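Local coordinates for protein LS-24 (Lathyrus sativus, PDB 3LP9) that probably binds hemin as a monomer and spermine as a dimer, and may act in the response to oxidative stress and in polyamine biosynthesis, at residues 4-9 / 18-23; 118-123 / 132-137; 172-177 / 186-191. All coordinates share one frame; numbering follows the deposited sequence.

Contact 1: 4-9 / 18-23; sequences GYINAA and AYFFIN. With CA (calcium ion), chain E.
Asn-7 and Ala-8 both point their backbone N-H at Phe-21 O. This is a classic beta bulge, in the inner hairpin of one blade of the hemopexin propeller. Asn-7 N meets Phe-21 O almost end-on to the carbonyl, at 2.7 Å. Ala-8 N reaches the same oxygen in the carbonyl plane, on a lone pair, at 3.2 Å. Asn-7 then runs from the bulge to the calcium ion. Its CB lies 3.6 Å from Phe-21 O. CG is anti to the backbone N (chi1 -163°), which sets it beside its own carbonyl carbon. OD1 and the main-chain O of Asn-7 can therefore bind the same calcium ion, OD1 at 2.6 Å. OD1 is also hydrogen-bonded to Thr-1. ND2 donates to a water that in turn donates to Asn-23 O. Beside the bulge, the Phe-20 ring has Ile-6 CD1 near its CD2 and Ala-9 CB near its CD1. Ala-8 CB packs on Phe-21 CD2 on the other face of the sheet. At the far end, Asn-23 OD1 accepts a nearly straight bond (175°) from Gly-4 N, 2.8 Å away. With an alanine here the amide is gone, and Gly-4 N would probably lose this acceptor, leaving a water to join the loop to the strand end. That water donates to Tyr-5 O at 2.7 Å and accepts from Asn-23 N.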
ATOM      1  N   GLY A   4     -10.591  -0.187 -18.453  1.00 17.90           N
ATOM      2  CA  GLY A   4     -10.205  -0.070 -19.847  1.00 16.82           C
ATOM      3  C   GLY A   4      -9.752   1.294 -20.313  1.00 16.74           C
ATOM      4  O   GLY A   4      -9.157   1.375 -21.384  1.00 16.13           O
ATOM      5  N   TYR A   5     -10.018   2.348 -19.538  1.00 16.39           N
ATOM      6  CA  TYR A   5      -9.685   3.719 -19.952  1.00 16.10           C
ATOM      7  C   TYR A   5      -8.452   4.239 -19.271  1.00 16.53           C
ATOM      8  O   TYR A   5      -8.026   3.698 -18.238  1.00 17.48           O
ATOM      9  CB  TYR A   5     -10.847   4.683 -19.792  1.00 16.52           C
ATOM     10  CG  TYR A   5     -11.987   4.371 -20.767  1.00 16.43           C
ATOM     11  CD1 TYR A   5     -11.943   4.781 -22.115  1.00 15.69           C
ATOM     12  CD2 TYR A   5     -13.111   3.710 -20.313  1.00 15.74           C
ATOM     13  CE1 TYR A   5     -13.011   4.469 -22.993  1.00 19.04           C
ATOM     14  CE2 TYR A   5     -14.160   3.337 -21.189  1.00 17.70           C
ATOM     15  CZ  TYR A   5     -14.101   3.718 -22.506  1.00 17.32           C
ATOM     16  OH  TYR A   5     -15.146   3.355 -23.287  1.00 18.11           O
ATOM     17  N   ILE A   6      -7.849   5.263 -19.857  1.00 16.62           N
ATOM     18  CA  ILE A   6      -6.643   5.866 -19.325  1.00 16.21           C
ATOM     19  C   ILE A   6      -6.886   6.404 -17.942  1.00 16.13           C
ATOM     20  O   ILE A   6      -7.700   7.275 -17.753  1.00 17.54           O
ATOM     21  CB  ILE A   6      -6.084   6.999 -20.213  1.00 16.09           C
ATOM     22  CG1 ILE A   6      -5.947   6.555 -21.660  1.00 15.92           C
ATOM     23  CG2 ILE A   6      -4.745   7.373 -19.733  1.00 15.98           C
ATOM     24  CD1 ILE A   6      -5.496   7.668 -22.594  1.00 15.18           C
ATOM     25  N   ASN A   7      -6.135   5.893 -16.977  1.00 16.29           N
ATOM     26  CA  ASN A   7      -6.259   6.266 -15.584  1.00 15.88           C
ATOM     27  C   ASN A   7      -5.113   7.104 -15.092  1.00 15.46           C
ATOM     28  O   ASN A   7      -5.248   7.736 -14.056  1.00 16.76           O
ATOM     29  CB  ASN A   7      -6.405   4.974 -14.754  1.00 16.31           C
ATOM     30  CG  ASN A   7      -6.937   5.203 -13.362  1.00 15.86           C
ATOM     31  OD1 ASN A   7      -7.614   6.197 -13.062  1.00 14.70           O
ATOM     32  ND2 ASN A   7      -6.664   4.248 -12.506  1.00 15.40           N
ATOM     33  N   ALA A   8      -3.997   7.160 -15.824  1.00 15.53           N
ATOM     34  CA  ALA A   8      -2.853   7.969 -15.464  1.00 14.70           C
ATOM     35  C   ALA A   8      -2.001   8.230 -16.711  1.00 15.41           C
ATOM     36  O   ALA A   8      -2.089   7.482 -17.645  1.00 15.81           O
ATOM     37  CB  ALA A   8      -2.020   7.305 -14.378  1.00 14.55           C
ATOM     38  N   ALA A   9      -1.183   9.294 -16.724  1.00 15.25           N
ATOM     39  CA  ALA A   9      -0.299   9.555 -17.818  1.00 15.20           C
ATOM     40  C   ALA A   9       0.812  10.468 -17.362  1.00 15.69           C
ATOM     41  O   ALA A   9       0.612  11.308 -16.509  1.00 15.85           O
ATOM     42  CB  ALA A   9      -1.063  10.240 -18.977  1.00 15.04           C
ATOM     43  N   ALA A  18       5.073   9.425 -24.223  1.00 16.37           N
ATOM     44  CA  ALA A  18       4.310   9.527 -23.009  1.00 16.10           C
ATOM     45  C   ALA A  18       3.855   8.114 -22.577  1.00 16.11           C
ATOM     46  O   ALA A  18       3.626   7.263 -23.408  1.00 16.49           O
ATOM     47  CB  ALA A  18       3.156  10.433 -23.211  1.00 15.37           C
ATOM     48  N   TYR A  19       3.788   7.870 -21.257  1.00 16.45           N
ATOM     49  CA  TYR A  19       3.297   6.608 -20.678  1.00 15.80           C
ATOM     50  C   TYR A  19       1.816   6.792 -20.235  1.00 15.89           C
ATOM     51  O   TYR A  19       1.454   7.783 -19.572  1.00 15.22           O
ATOM     52  CB  TYR A  19       4.185   6.217 -19.471  1.00 15.90           C
ATOM     53  CG  TYR A  19       5.631   5.960 -19.788  1.00 15.23           C
ATOM     54  CD1 TYR A  19       6.086   4.649 -20.017  1.00 17.58           C
ATOM     55  CD2 TYR A  19       6.559   7.003 -19.866  1.00 15.34           C
ATOM     56  CE1 TYR A  19       7.457   4.367 -20.299  1.00 15.13           C
ATOM     57  CE2 TYR A  19       7.919   6.744 -20.149  1.00 15.24           C
ATOM     58  CZ  TYR A  19       8.353   5.412 -20.371  1.00 16.17           C
ATOM     59  OH  TYR A  19       9.649   5.100 -20.730  1.00 15.93           O
ATOM     60  N   PHE A  20       0.962   5.852 -20.643  1.00 15.73           N
ATOM     61  CA  PHE A  20      -0.470   5.923 -20.330  1.00 15.29           C
ATOM     62  C   PHE A  20      -0.700   4.726 -19.463  1.00 15.31           C
ATOM     63  O   PHE A  20      -0.246   3.621 -19.810  1.00 16.24           O
ATOM     64  CB  PHE A  20      -1.360   5.818 -21.590  1.00 15.38           C
ATOM     65  CG  PHE A  20      -1.304   7.011 -22.527  1.00 13.88           C
ATOM     66  CD1 PHE A  20      -0.654   8.178 -22.195  1.00 14.68           C
ATOM     67  CD2 PHE A  20      -1.975   6.961 -23.743  1.00 15.05           C
ATOM     68  CE1 PHE A  20      -0.637   9.230 -23.024  1.00 12.74           C
ATOM     69  CE2 PHE A  20      -1.976   8.013 -24.569  1.00 14.76           C
ATOM     70  CZ  PHE A  20      -1.263   9.163 -24.203  1.00 14.77           C
ATOM     71  N   PHE A  21      -1.363   4.916 -18.338  1.00 14.78           N
ATOM     72  CA  PHE A  21      -1.657   3.811 -17.462  1.00 15.59           C
ATOM     73  C   PHE A  21      -3.135   3.448 -17.496  1.00 15.18           C
ATOM     74  O   PHE A  21      -4.004   4.293 -17.279  1.00 14.93           O
ATOM     75  CB  PHE A  21      -1.137   4.088 -16.034  1.00 15.95           C
ATOM     76  CG  PHE A  21       0.339   4.363 -15.985  1.00 15.63           C
ATOM     77  CD1 PHE A  21       1.247   3.317 -16.044  1.00 15.81           C
ATOM     78  CD2 PHE A  21       0.805   5.656 -15.976  1.00 14.81           C
ATOM     79  CE1 PHE A  21       2.618   3.567 -16.082  1.00 16.78           C
ATOM     80  CE2 PHE A  21       2.171   5.930 -16.014  1.00 17.29           C
ATOM     81  CZ  PHE A  21       3.093   4.867 -16.066  1.00 16.31           C
ATOM     82  N   ILE A  22      -3.387   2.187 -17.780  1.00 15.26           N
ATOM     83  CA  ILE A  22      -4.750   1.675 -17.977  1.00 15.71           C
ATOM     84  C   ILE A  22      -4.870   0.413 -17.172  1.00 16.02           C
ATOM     85  O   ILE A  22      -4.021  -0.465 -17.309  1.00 16.24           O
ATOM     86  CB  ILE A  22      -5.043   1.306 -19.459  1.00 16.42           C
ATOM     87  CG1 ILE A  22      -4.457   2.340 -20.412  1.00 15.67           C
ATOM     88  CG2 ILE A  22      -6.569   1.069 -19.714  1.00 15.93           C
ATOM     89  CD1 ILE A  22      -4.566   1.977 -21.816  1.00 15.82           C
ATOM     90  N   ASN A  23      -5.917   0.306 -16.336  1.00 16.31           N
ATOM     91  CA  ASN A  23      -6.077  -0.847 -15.453  1.00 16.65           C
ATOM     92  C   ASN A  23      -4.776  -1.077 -14.668  1.00 16.14           C
ATOM     93  O   ASN A  23      -4.289  -0.190 -14.024  1.00 15.87           O
ATOM     94  CB  ASN A  23      -6.564  -2.096 -16.234  1.00 15.41           C
ATOM     95  CG  ASN A  23      -7.884  -1.841 -16.954  1.00 16.57           C
ATOM     96  OD1 ASN A  23      -8.695  -1.006 -16.517  1.00 16.54           O
ATOM     97  ND2 ASN A  23      -8.108  -2.538 -18.068  1.00 15.90           N
TER
HETATM   98 CA    CA E 310      -6.932   8.629 -12.447  1.00 15.49          CA
HETATM   99  O   HOH W   1      -8.107   2.256 -15.972  1.00 14.58           O
HETATM  100  O   HOH W   2      -4.631   2.462 -13.218  1.00 13.82           O
HETATM  101  O   HOH W   3      -7.401   7.944  -9.677  1.00 14.97           O

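Contact 2: 118-123 / 132-137; sequences SGIDAA and VYLFKG. With CA (calcium ion), chain E.
Ala-122 O lies at the edge of the Phe-135 ring, in its plane, 3.6 Å from CD2. Ala-123 N is near the same edge. The ring of Tyr-162 also meets Phe-135, with the planes about 55° apart. The second flat group is the Asp-121 carboxylate. Gly-137 N donates to its OD2 at 2.8 Å, from above the carboxylate plane rather than within it. A water donates to OD2 as well and bridges to Gly-137 O. On the OD1 side, the Lys-136 side chain passes at about a right angle, with CD 3.7 Å from Asp-121 OD1. Lys-136 leaves its backbone with CG anti to N (chi1 180°), then bends at chi2 and chi4. These bends bring NZ over Gly-119 O, at 2.8 Å and well above the carbonyl plane. NZ also donates to Val-115 O and to a water shared with Ser-118 OG. Ser-118 is probably part of the spermine site. Ile-120 CD1 meets Leu-134 CD2 at 4.0 Å, the two side chains crossing obliquely. Ala-123 CB rests on Leu-134 CG. Asp-121 N and Ala-122 N both donate to Phe-135 O, forming a classic beta bulge. The bulge sets Asp-121 O on the calcium ion, at 2.5 Å. The metal thus takes the main-chain oxygen, while the carboxylate is tied to the strand end. Asp-121 OD1 and Lys-136 NZ stay 5.3 Å apart, so their opposite charges probably act on each other only at a distance.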
ATOM      1  N   SER A 118      -6.951  10.768   0.258  1.00 16.44           N
ATOM      2  CA  SER A 118      -7.392   9.395  -0.079  1.00 16.87           C
ATOM      3  C   SER A 118      -7.130   9.043  -1.560  1.00 16.71           C
ATOM      4  O   SER A 118      -7.370   7.902  -1.991  1.00 15.71           O
ATOM      5  CB  SER A 118      -8.903   9.247   0.206  1.00 17.10           C
ATOM      6  OG  SER A 118      -9.643  10.016  -0.750  1.00 15.40           O
ATOM      7  N   GLY A 119      -6.638  10.028  -2.309  1.00 16.20           N
ATOM      8  CA  GLY A 119      -6.368   9.823  -3.727  1.00 17.17           C
ATOM      9  C   GLY A 119      -6.528  10.992  -4.688  1.00 16.95           C
ATOM     10  O   GLY A 119      -7.239  11.980  -4.433  1.00 16.94           O
ATOM     11  N   ILE A 120      -5.847  10.876  -5.824  1.00 16.69           N
ATOM     12  CA  ILE A 120      -5.812  11.934  -6.804  1.00 15.44           C
ATOM     13  C   ILE A 120      -6.243  11.372  -8.160  1.00 15.04           C
ATOM     14  O   ILE A 120      -5.926  10.232  -8.501  1.00 14.86           O
ATOM     15  CB  ILE A 120      -4.410  12.520  -6.805  1.00 16.15           C
ATOM     16  CG1 ILE A 120      -4.038  12.907  -5.373  1.00 14.93           C
ATOM     17  CG2 ILE A 120      -4.319  13.704  -7.800  1.00 15.45           C
ATOM     18  CD1 ILE A 120      -2.783  13.700  -5.336  1.00 15.51           C
ATOM     19  N   ASP A 121      -7.050  12.127  -8.892  1.00 14.69           N
ATOM     20  CA  ASP A 121      -7.529  11.697 -10.212  1.00 14.23           C
ATOM     21  C   ASP A 121      -6.461  11.904 -11.306  1.00 14.22           C
ATOM     22  O   ASP A 121      -6.067  10.960 -12.028  1.00 13.33           O
ATOM     23  CB  ASP A 121      -8.802  12.440 -10.587  1.00 14.23           C
ATOM     24  CG  ASP A 121     -10.018  12.050  -9.737  1.00 15.00           C
ATOM     25  OD1 ASP A 121     -10.012  10.995  -9.098  1.00 17.48           O
ATOM     26  OD2 ASP A 121     -11.021  12.769  -9.731  1.00 15.54           O
ATOM     27  N   ALA A 122      -5.962  13.125 -11.405  1.00 13.92           N
ATOM     28  CA  ALA A 122      -5.067  13.454 -12.470  1.00 14.84           C
ATOM     29  C   ALA A 122      -4.098  14.578 -12.079  1.00 15.28           C
ATOM     30  O   ALA A 122      -4.351  15.287 -11.100  1.00 15.11           O
ATOM     31  CB  ALA A 122      -5.908  13.903 -13.693  1.00 15.41           C
ATOM     32  N   ALA A 123      -3.059  14.796 -12.911  1.00 15.27           N
ATOM     33  CA  ALA A 123      -1.996  15.751 -12.630  1.00 14.82           C
ATOM     34  C   ALA A 123      -1.158  15.954 -13.859  1.00 15.21           C
ATOM     35  O   ALA A 123      -1.025  15.060 -14.665  1.00 15.28           O
ATOM     36  CB  ALA A 123      -1.104  15.247 -11.528  1.00 14.53           C
ATOM     37  N   VAL A 132       3.121  22.057 -10.272  1.00 16.34           N
ATOM     38  CA  VAL A 132       2.309  20.876 -10.684  1.00 15.25           C
ATOM     39  C   VAL A 132       0.839  21.214 -10.386  1.00 15.76           C
ATOM     40  O   VAL A 132       0.539  21.871  -9.384  1.00 16.58           O
ATOM     41  CB  VAL A 132       2.692  19.546  -9.941  1.00 14.78           C
ATOM     42  CG1 VAL A 132       1.927  18.367 -10.462  1.00 12.95           C
ATOM     43  CG2 VAL A 132       4.152  19.246 -10.021  1.00 14.44           C
ATOM     44  N   TYR A 133      -0.060  20.813 -11.273  1.00 15.90           N
ATOM     45  CA  TYR A 133      -1.497  20.877 -11.027  1.00 15.98           C
ATOM     46  C   TYR A 133      -2.052  19.512 -10.828  1.00 15.25           C
ATOM     47  O   TYR A 133      -1.838  18.628 -11.630  1.00 15.56           O
ATOM     48  CB  TYR A 133      -2.235  21.568 -12.178  1.00 15.54           C
ATOM     49  CG  TYR A 133      -1.715  22.978 -12.423  1.00 15.60           C
ATOM     50  CD1 TYR A 133      -2.405  24.114 -11.937  1.00 14.86           C
ATOM     51  CD2 TYR A 133      -0.524  23.176 -13.129  1.00 14.05           C
ATOM     52  CE1 TYR A 133      -1.902  25.382 -12.162  1.00 14.44           C
ATOM     53  CE2 TYR A 133      -0.017  24.428 -13.334  1.00 13.23           C
ATOM     54  CZ  TYR A 133      -0.700  25.517 -12.858  1.00 13.81           C
ATOM     55  OH  TYR A 133      -0.178  26.766 -13.112  1.00 16.83           O
ATOM     56  N   LEU A 134      -2.805  19.349  -9.754  1.00 15.96           N
ATOM     57  CA  LEU A 134      -3.406  18.072  -9.437  1.00 16.00           C
ATOM     58  C   LEU A 134      -4.944  18.211  -9.337  1.00 15.92           C
ATOM     59  O   LEU A 134      -5.432  19.203  -8.839  1.00 16.12           O
ATOM     60  CB  LEU A 134      -2.749  17.493  -8.129  1.00 16.17           C
ATOM     61  CG  LEU A 134      -1.206  17.403  -8.144  1.00 15.30           C
ATOM     62  CD1 LEU A 134      -0.627  18.734  -7.603  1.00 16.07           C
ATOM     63  CD2 LEU A 134      -0.586  16.285  -7.414  1.00 15.01           C
ATOM     64  N   PHE A 135      -5.682  17.160  -9.734  1.00 15.98           N
ATOM     65  CA  PHE A 135      -7.136  17.167  -9.787  1.00 15.49           C
ATOM     66  C   PHE A 135      -7.743  16.037  -8.993  1.00 15.36           C
ATOM     67  O   PHE A 135      -7.280  14.914  -9.080  1.00 15.24           O
ATOM     68  CB  PHE A 135      -7.632  17.088 -11.268  1.00 15.76           C
ATOM     69  CG  PHE A 135      -7.136  18.246 -12.121  1.00 15.85           C
ATOM     70  CD1 PHE A 135      -7.921  19.382 -12.320  1.00 15.96           C
ATOM     71  CD2 PHE A 135      -5.833  18.225 -12.674  1.00 17.51           C
ATOM     72  CE1 PHE A 135      -7.454  20.438 -13.075  1.00 16.18           C
ATOM     73  CE2 PHE A 135      -5.313  19.308 -13.428  1.00 15.84           C
ATOM     74  CZ  PHE A 135      -6.128  20.407 -13.628  1.00 17.28           C
ATOM     75  N   LYS A 136      -8.801  16.349  -8.231  1.00 14.85           N
ATOM     76  CA  LYS A 136      -9.568  15.346  -7.484  1.00 15.02           C
ATOM     77  C   LYS A 136     -11.018  15.776  -7.573  1.00 15.35           C
ATOM     78  O   LYS A 136     -11.369  16.850  -7.088  1.00 15.63           O
ATOM     79  CB  LYS A 136      -9.123  15.231  -6.015  1.00 14.33           C
ATOM     80  CG  LYS A 136      -9.900  14.188  -5.180  1.00 14.30           C
ATOM     81  CD  LYS A 136      -9.999  12.825  -5.910  1.00 14.52           C
ATOM     82  CE  LYS A 136     -10.678  11.804  -5.070  1.00 14.58           C
ATOM     83  NZ  LYS A 136      -9.929  11.384  -3.843  1.00 15.46           N
ATOM     84  N   GLY A 137     -11.859  14.952  -8.199  1.00 14.96           N
ATOM     85  CA  GLY A 137     -13.199  15.373  -8.471  1.00 15.15           C
ATOM     86  C   GLY A 137     -13.123  16.688  -9.200  1.00 15.77           C
ATOM     87  O   GLY A 137     -12.331  16.829 -10.125  1.00 15.68           O
TER
HETATM   88 CA    CA E 310      -6.932   8.629 -12.447  1.00 15.49          CA
HETATM   89  O   HOH W   4     -10.572   8.663  -3.169  1.00 17.29           O
HETATM   90  O   HOH W   3      -7.401   7.944  -9.677  1.00 14.97           O
HETATM   91  O   HOH W   5     -10.492  15.427 -11.381  1.00 15.56           O

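Contact 3: 172-177 / 186-191; sequences SGADAA and VYFFKD. With CA (calcium ion), chain E.
Asp-175 turns its carboxylate across to the end of the opposite strand, where Asp-191 N donates to OD2 at 2.7 Å. The N-H comes from above the carboxylate plane, 53° out of it, in a fairly straight bond. The Asp-191 carboxylate returns toward the same group. Its OD1 comes within 3.8 Å of Asp-175 OD2, and two like charges face each other. Two waters flank the pair: one beside Asp-175 OD2, the other beside Asp-175 OD1, and both beside Asp-191 OD1. They probably ease the repulsion. Lys-2 adds a long, weak ion pair to Asp-191. Lys-190 passes alongside Asp-175 and Ala-174 on its way to Gly-173. It starts out extended from its backbone N (chi1 180°) and has its single bend at chi2. This course lays CD 3.2 Å from Gly-173 O, and NZ reaches that oxygen at 2.9 Å from high above the carbonyl plane. NZ also donates to Ile-169 O. The two phenylalanines of the strand point to opposite faces of the sheet. Phe-189 has Ala-176 CB at its ring edge, in the plane, 4.0 Å from CD2. The same ring meets Phe-20 of another blade edge-to-face. Phe-188 takes Ala-174 CB at its edge, and Ala-177 CB comes obliquely to its CD1, also at 4.0 Å. Between these faces, Asp-175 N donates to Phe-189 O at 2.8 Å, while the bond from Ala-176 N to that oxygen is weak. Asp-175 and Ala-176 thus face one residue. This is a classic beta bulge, and it turns Asp-175 O onto the calcium ion in the central channel of the hemopexin propeller.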
ATOM      1  N   SER A 172     -16.257  18.850 -14.141  1.00 16.76           N
ATOM      2  CA  SER A 172     -16.382  17.995 -12.994  1.00 16.13           C
ATOM      3  C   SER A 172     -15.248  16.992 -12.750  1.00 16.42           C
ATOM      4  O   SER A 172     -15.421  16.073 -11.929  1.00 16.25           O
ATOM      5  CB  SER A 172     -17.669  17.210 -13.121  1.00 16.53           C
ATOM      6  OG  SER A 172     -17.643  16.371 -14.257  1.00 16.44           O
ATOM      7  N   GLY A 173     -14.111  17.147 -13.425  1.00 15.66           N
ATOM      8  CA  GLY A 173     -13.006  16.235 -13.197  1.00 16.05           C
ATOM      9  C   GLY A 173     -12.380  15.540 -14.400  1.00 15.87           C
ATOM     10  O   GLY A 173     -12.895  15.603 -15.500  1.00 15.91           O
ATOM     11  N   ALA A 174     -11.250  14.898 -14.181  1.00 15.77           N
ATOM     12  CA  ALA A 174     -10.574  14.171 -15.245  1.00 15.69           C
ATOM     13  C   ALA A 174     -10.095  12.757 -14.837  1.00 15.52           C
ATOM     14  O   ALA A 174      -9.802  12.473 -13.681  1.00 15.04           O
ATOM     15  CB  ALA A 174      -9.405  15.028 -15.759  1.00 16.58           C
ATOM     16  N   ASP A 175     -10.062  11.863 -15.813  1.00 15.56           N
ATOM     17  CA  ASP A 175      -9.552  10.512 -15.625  1.00 15.25           C
ATOM     18  C   ASP A 175      -8.001  10.543 -15.475  1.00 15.48           C
ATOM     19  O   ASP A 175      -7.435   9.927 -14.565  1.00 15.86           O
ATOM     20  CB  ASP A 175      -9.980   9.619 -16.787  1.00 15.07           C
ATOM     21  CG  ASP A 175     -11.412   9.101 -16.663  1.00 16.51           C
ATOM     22  OD1 ASP A 175     -12.073   9.427 -15.640  1.00 17.26           O
ATOM     23  OD2 ASP A 175     -11.868   8.376 -17.577  1.00 13.84           O
ATOM     24  N   ALA A 176      -7.342  11.282 -16.355  1.00 15.13           N
ATOM     25  CA  ALA A 176      -5.893  11.384 -16.412  1.00 15.37           C
ATOM     26  C   ALA A 176      -5.483  12.670 -17.172  1.00 15.78           C
ATOM     27  O   ALA A 176      -6.319  13.346 -17.818  1.00 15.85           O
ATOM     28  CB  ALA A 176      -5.327  10.229 -17.106  1.00 14.69           C
ATOM     29  N   ALA A 177      -4.181  12.953 -17.154  1.00 15.64           N
ATOM     30  CA  ALA A 177      -3.643  14.100 -17.863  1.00 15.45           C
ATOM     31  C   ALA A 177      -2.142  14.014 -17.997  1.00 15.11           C
ATOM     32  O   ALA A 177      -1.529  13.176 -17.362  1.00 15.72           O
ATOM     33  CB  ALA A 177      -4.055  15.388 -17.172  1.00 14.88           C
ATOM     34  N   VAL A 186      -1.561  20.831 -22.938  1.00 16.21           N
ATOM     35  CA  VAL A 186      -1.873  19.823 -21.926  1.00 16.03           C
ATOM     36  C   VAL A 186      -2.974  18.966 -22.472  1.00 15.64           C
ATOM     37  O   VAL A 186      -3.809  19.452 -23.215  1.00 15.85           O
ATOM     38  CB  VAL A 186      -2.269  20.458 -20.526  1.00 16.13           C
ATOM     39  CG1 VAL A 186      -2.380  19.373 -19.486  1.00 15.13           C
ATOM     40  CG2 VAL A 186      -1.242  21.489 -20.110  1.00 15.67           C
ATOM     41  N   TYR A 187      -2.908  17.677 -22.153  1.00 15.53           N
ATOM     42  CA  TYR A 187      -3.895  16.724 -22.552  1.00 15.40           C
ATOM     43  C   TYR A 187      -4.639  16.279 -21.325  1.00 15.43           C
ATOM     44  O   TYR A 187      -4.040  15.960 -20.310  1.00 16.70           O
ATOM     45  CB  TYR A 187      -3.264  15.500 -23.263  1.00 15.64           C
ATOM     46  CG  TYR A 187      -2.726  15.745 -24.630  1.00 14.72           C
ATOM     47  CD1 TYR A 187      -3.576  15.934 -25.702  1.00 15.85           C
ATOM     48  CD2 TYR A 187      -1.338  15.803 -24.861  1.00 16.35           C
ATOM     49  CE1 TYR A 187      -3.079  16.189 -26.984  1.00 14.97           C
ATOM     50  CE2 TYR A 187      -0.822  16.031 -26.114  1.00 14.74           C
ATOM     51  CZ  TYR A 187      -1.692  16.244 -27.168  1.00 15.39           C
ATOM     52  OH  TYR A 187      -1.189  16.509 -28.391  1.00 15.17           O
ATOM     53  N   PHE A 188      -5.961  16.245 -21.426  1.00 16.17           N
ATOM     54  CA  PHE A 188      -6.886  15.791 -20.347  1.00 15.74           C
ATOM     55  C   PHE A 188      -7.682  14.675 -20.935  1.00 15.61           C
ATOM     56  O   PHE A 188      -8.170  14.779 -22.069  1.00 16.11           O
ATOM     57  CB  PHE A 188      -7.852  16.938 -19.874  1.00 15.18           C
ATOM     58  CG  PHE A 188      -7.148  18.068 -19.171  1.00 15.81           C
ATOM     59  CD1 PHE A 188      -6.972  18.044 -17.769  1.00 15.57           C
ATOM     60  CD2 PHE A 188      -6.610  19.137 -19.898  1.00 15.70           C
ATOM     61  CE1 PHE A 188      -6.260  19.062 -17.137  1.00 15.07           C
ATOM     62  CE2 PHE A 188      -5.931  20.150 -19.256  1.00 14.32           C
ATOM     63  CZ  PHE A 188      -5.768  20.104 -17.859  1.00 13.39           C
ATOM     64  N   PHE A 189      -7.820  13.589 -20.180  1.00 16.17           N
ATOM     65  CA  PHE A 189      -8.622  12.449 -20.652  1.00 16.17           C
ATOM     66  C   PHE A 189      -9.785  12.225 -19.691  1.00 16.59           C
ATOM     67  O   PHE A 189      -9.709  12.526 -18.480  1.00 16.27           O
ATOM     68  CB  PHE A 189      -7.783  11.158 -20.724  1.00 16.12           C
ATOM     69  CG  PHE A 189      -6.524  11.264 -21.571  1.00 15.72           C
ATOM     70  CD1 PHE A 189      -6.588  11.447 -22.964  1.00 16.40           C
ATOM     71  CD2 PHE A 189      -5.263  11.175 -20.972  1.00 17.27           C
ATOM     72  CE1 PHE A 189      -5.426  11.540 -23.731  1.00 14.93           C
ATOM     73  CE2 PHE A 189      -4.075  11.261 -21.731  1.00 16.39           C
ATOM     74  CZ  PHE A 189      -4.173  11.437 -23.137  1.00 15.79           C
ATOM     75  N   LYS A 190     -10.841  11.665 -20.249  1.00 16.11           N
ATOM     76  CA  LYS A 190     -12.041  11.362 -19.513  1.00 16.39           C
ATOM     77  C   LYS A 190     -12.830  10.436 -20.395  1.00 16.24           C
ATOM     78  O   LYS A 190     -13.227  10.804 -21.539  1.00 16.88           O
ATOM     79  CB  LYS A 190     -12.844  12.626 -19.219  1.00 16.10           C
ATOM     80  CG  LYS A 190     -14.086  12.344 -18.466  1.00 16.58           C
ATOM     81  CD  LYS A 190     -14.045  13.133 -17.218  1.00 16.29           C
ATOM     82  CE  LYS A 190     -15.317  12.995 -16.472  1.00 17.13           C
ATOM     83  NZ  LYS A 190     -15.395  14.055 -15.448  1.00 15.71           N
ATOM     84  N   ASP A 191     -13.011   9.223 -19.906  1.00 16.19           N
ATOM     85  CA  ASP A 191     -13.676   8.151 -20.693  1.00 16.77           C
ATOM     86  C   ASP A 191     -12.983   8.016 -22.047  1.00 16.40           C
ATOM     87  O   ASP A 191     -11.772   7.859 -22.092  1.00 17.34           O
ATOM     88  CB  ASP A 191     -15.197   8.394 -20.851  1.00 16.49           C
ATOM     89  CG  ASP A 191     -15.834   8.878 -19.551  1.00 17.64           C
ATOM     90  OD1 ASP A 191     -15.510   8.273 -18.492  1.00 18.39           O
ATOM     91  OD2 ASP A 191     -16.600   9.884 -19.571  1.00 18.17           O
TER
HETATM   92 CA    CA E 310      -6.932   8.629 -12.447  1.00 15.49          CA
HETATM   93  O   HOH W   6     -13.707   6.400 -17.516  1.00 15.41           O
HETATM   94  O   HOH W   7     -14.878   8.994 -15.788  1.00 16.57           O
HETATM   95  O   HOH W   3      -7.401   7.944  -9.677  1.00 14.97           O

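How the contacts relate
The three contacts are the inner hairpins of three propeller blades, and all reach one calcium ion and the same bound water. Asp-65 adds a further main-chain oxygen to the site. Contacts 1 and 3 are buried; contact 2 is only partly buried. The serine ends of contacts 2 and 3 are both exposed. Contact 3 touches both others: Ala-8 packs on Ala-176, and Phe-135 on Phe-188. Contacts 1 and 2 come near without touching. The chemistry differs at the metal. Contact 1 gives the ion a side-chain amide oxygen besides its main-chain oxygen. Contacts 2 and 3 give only the main-chain oxygen and share a lysine-to-glycine bond that contact 1 lacks.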